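Uncharacterized protein (Pyrococcus furiosus, PDB 3WL4) probably removes acetyl groups from N-acetylated sugars, as a member of the GlcNAc-PI de-N-acetylase family. Local coordinates at residues A[140-145]-A[187-192]. Residues are numbered along the deposited sequence; the frame is centred on the assembly and turned at random.
Sequences DPWLPY and IALYYT. With TAM (tris(hydroxyethyl)aminomethane), chain K.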
loop_
_atom_site.group_PDB
_atom_site.type_symbol
_atom_site.label_atom_id
_atom_site.label_comp_id
_atom_site.label_asym_id
_atom_site.label_seq_id
_atom_site.Cartn_x
_atom_site.Cartn_y
_atom_site.Cartn_z
ATOM N N ASP A 140 -0.873 -19.525 17.234
ATOM C CA ASP A 140 0.028 -20.178 16.306
ATOM C C ASP A 140 -0.428 -19.835 14.849
ATOM O O ASP A 140 -1.510 -20.251 14.397
ATOM C CB ASP A 140 -0.128 -21.672 16.525
ATOM C CG ASP A 140 0.720 -22.536 15.656
ATOM O OD1 ASP A 140 1.277 -22.051 14.626
ATOM O OD2 ASP A 140 0.889 -23.780 15.948
ATOM N N PRO A 141 0.371 -19.061 14.114
ATOM C CA PRO A 141 -0.113 -18.665 12.756
ATOM C C PRO A 141 -0.083 -19.779 11.756
ATOM O O PRO A 141 -0.657 -19.576 10.668
ATOM C CB PRO A 141 0.953 -17.539 12.384
ATOM C CG PRO A 141 2.268 -18.036 13.075
ATOM C CD PRO A 141 1.731 -18.551 14.492
ATOM N N TRP A 142 0.471 -20.874 12.113
ATOM C CA TRP A 142 0.478 -22.056 11.221
ATOM C C TRP A 142 -0.623 -23.065 11.551
ATOM O O TRP A 142 -0.661 -24.152 10.913
ATOM C CB TRP A 142 1.792 -22.809 11.307
ATOM C CG TRP A 142 2.986 -21.888 10.871
ATOM C CD1 TRP A 142 3.295 -21.548 9.599
ATOM C CD2 TRP A 142 3.886 -21.230 11.763
ATOM N NE1 TRP A 142 4.428 -20.691 9.611
ATOM C CE2 TRP A 142 4.777 -20.472 10.926
ATOM C CE3 TRP A 142 4.046 -21.213 13.151
ATOM C CZ2 TRP A 142 5.842 -19.719 11.450
ATOM C CZ3 TRP A 142 5.107 -20.420 13.698
ATOM C CH2 TRP A 142 5.957 -19.690 12.847
ATOM N N LEU A 143 -1.648 -22.636 12.303
ATOM C CA LEU A 143 -2.806 -23.594 12.549
ATOM C C LEU A 143 -3.441 -23.980 11.249
ATOM O O LEU A 143 -3.821 -23.096 10.448
ATOM C CB LEU A 143 -3.793 -22.792 13.375
ATOM C CG LEU A 143 -5.075 -23.651 13.719
ATOM C CD1 LEU A 143 -4.671 -24.862 14.704
ATOM C CD2 LEU A 143 -6.090 -22.726 14.423
ATOM N N PRO A 144 -3.605 -25.294 10.973
ATOM C CA PRO A 144 -4.178 -25.634 9.661
ATOM C C PRO A 144 -5.615 -25.103 9.532
ATOM O O PRO A 144 -6.402 -25.133 10.532
ATOM C CB PRO A 144 -4.187 -27.207 9.686
ATOM C CG PRO A 144 -2.920 -27.528 10.567
ATOM C CD PRO A 144 -2.982 -26.436 11.682
ATOM N N TYR A 145 -5.924 -24.646 8.329
ATOM C CA TYR A 145 -7.269 -24.184 7.938
ATOM C C TYR A 145 -7.702 -22.920 8.647
ATOM O O TYR A 145 -8.837 -22.489 8.508
ATOM C CB TYR A 145 -8.351 -25.319 8.145
ATOM C CG TYR A 145 -7.984 -26.522 7.249
ATOM C CD1 TYR A 145 -8.071 -26.359 5.863
ATOM C CD2 TYR A 145 -7.503 -27.690 7.807
ATOM C CE1 TYR A 145 -7.704 -27.479 5.025
ATOM C CE2 TYR A 145 -7.165 -28.788 6.969
ATOM C CZ TYR A 145 -7.274 -28.625 5.597
ATOM O OH TYR A 145 -6.849 -29.666 4.788
ATOM N N ILE A 187 8.504 -17.643 24.066
ATOM C CA ILE A 187 7.182 -17.445 23.347
ATOM C C ILE A 187 6.403 -18.778 23.566
ATOM O O ILE A 187 6.981 -19.897 23.544
ATOM C CB ILE A 187 7.450 -17.277 21.868
ATOM C CG1 ILE A 187 8.028 -15.903 21.682
ATOM C CG2 ILE A 187 6.095 -17.415 21.103
ATOM C CD1 ILE A 187 8.610 -15.913 20.157
ATOM N N ALA A 188 5.090 -18.624 23.747
ATOM C CA ALA A 188 4.279 -19.849 23.693
ATOM C C ALA A 188 3.069 -19.564 22.782
ATOM O O ALA A 188 2.365 -18.551 22.989
ATOM C CB ALA A 188 3.733 -20.129 25.170
ATOM N N LEU A 189 2.836 -20.509 21.863
ATOM C CA LEU A 189 1.731 -20.282 20.838
ATOM C C LEU A 189 0.544 -21.066 21.314
ATOM O O LEU A 189 0.638 -22.318 21.521
ATOM C CB LEU A 189 2.181 -20.796 19.483
ATOM C CG LEU A 189 3.500 -20.049 19.040
ATOM C CD1 LEU A 189 3.851 -20.659 17.657
ATOM C CD2 LEU A 189 3.229 -18.551 18.900
ATOM N N TYR A 190 -0.587 -20.377 21.417
ATOM C CA TYR A 190 -1.885 -21.091 21.721
ATOM C C TYR A 190 -2.677 -21.242 20.455
ATOM O O TYR A 190 -2.199 -20.879 19.360
ATOM C CB TYR A 190 -2.654 -20.383 22.845
ATOM C CG TYR A 190 -3.104 -18.977 22.608
ATOM C CD1 TYR A 190 -2.238 -17.852 22.855
ATOM C CD2 TYR A 190 -4.368 -18.763 22.050
ATOM C CE1 TYR A 190 -2.744 -16.592 22.669
ATOM C CE2 TYR A 190 -4.852 -17.481 21.830
ATOM C CZ TYR A 190 -4.038 -16.375 22.130
ATOM O OH TYR A 190 -4.533 -15.093 21.954
ATOM N N TYR A 191 -3.902 -21.805 20.508
ATOM C CA TYR A 191 -4.610 -22.123 19.287
ATOM C C TYR A 191 -3.788 -22.955 18.345
ATOM O O TYR A 191 -3.638 -22.599 17.133
ATOM C CB TYR A 191 -5.235 -20.888 18.575
ATOM C CG TYR A 191 -6.343 -20.076 19.219
ATOM C CD1 TYR A 191 -7.387 -20.700 19.925
ATOM C CD2 TYR A 191 -6.421 -18.696 18.989
ATOM C CE1 TYR A 191 -8.442 -19.993 20.376
ATOM C CE2 TYR A 191 -7.520 -17.930 19.506
ATOM C CZ TYR A 191 -8.520 -18.646 20.185
ATOM O OH TYR A 191 -9.595 -17.926 20.539
ATOM N N THR A 192 -3.221 -24.050 18.884
ATOM C CA THR A 192 -2.239 -24.833 18.109
ATOM C C THR A 192 -2.655 -26.248 17.881
ATOM O O THR A 192 -3.243 -26.909 18.794
ATOM C CB THR A 192 -0.843 -24.725 18.794
ATOM O OG1 THR A 192 0.096 -25.421 17.939
ATOM C CG2 THR A 192 -0.823 -25.427 20.181
HETATM C C TAM K . -13.627 -15.404 18.203
HETATM C C1 TAM K . -14.233 -15.018 16.896
HETATM C C2 TAM K . -12.751 -16.580 18.348
HETATM C C3 TAM K . -14.683 -15.566 19.223
HETATM C C4 TAM K . -13.482 -15.775 15.898
HETATM C C5 TAM K . -11.699 -16.306 17.234
HETATM C C6 TAM K . -15.526 -14.410 19.379
HETATM N N TAM K . -12.678 -14.148 18.523
HETATM O O4 TAM K . -12.466 -14.624 15.708
HETATM O O5 TAM K . -10.879 -17.117 17.760
HETATM O O6 TAM K . -16.282 -13.744 18.281
HETATM O O HOH W 1 -3.761 -20.119 15.856
#
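Asp140 N donates to Tyr190 O across 2.8 Å, carrying the parallel pairing of strands 135-139 and 186-190 just past the end of the first. Beyond this bond the Asp140 side chain works at both ends of its carboxylate. With CG anti to the backbone N (chi1 180°), the group reaches Thr192, whose OG1 donates to the anti lone pair of Asp140 OD2 at 2.7 Å; the same hydroxyl also bonds Lys194 N. Asp140 OD1 turns back on its own chain and accepts from Trp142 N at 2.9 Å, the donor lying above the carboxylate plane. This Asx turn sits within the type I turn from Asp140 to Leu143. With an alanine here the carboxylate is gone, which would probably leave the Thr192 hydroxyl without this acceptor and the turn less firmly fixed. Leu189 lays its CB against Asp140 CB at 3.9 Å, while Leu189 CD1 comes to the edge of the Trp142 indole, 4.2 Å from CZ3. On the Tyr191 side, Leu143 CD1 packs on Tyr191 O, 3.5 Å away, and a water donates to both Tyr191 O and Asp140 O. Tyr191 points its hydroxyl elsewhere, to Asp43, which also bonds the bound tris(hydroxyethyl)aminomethane. Two neighbouring strands are thus stapled together at their C-terminal ends, where the Rossmann-like α/β fold, as in GlcNAc-PI de-N-acetylases, carries its loops.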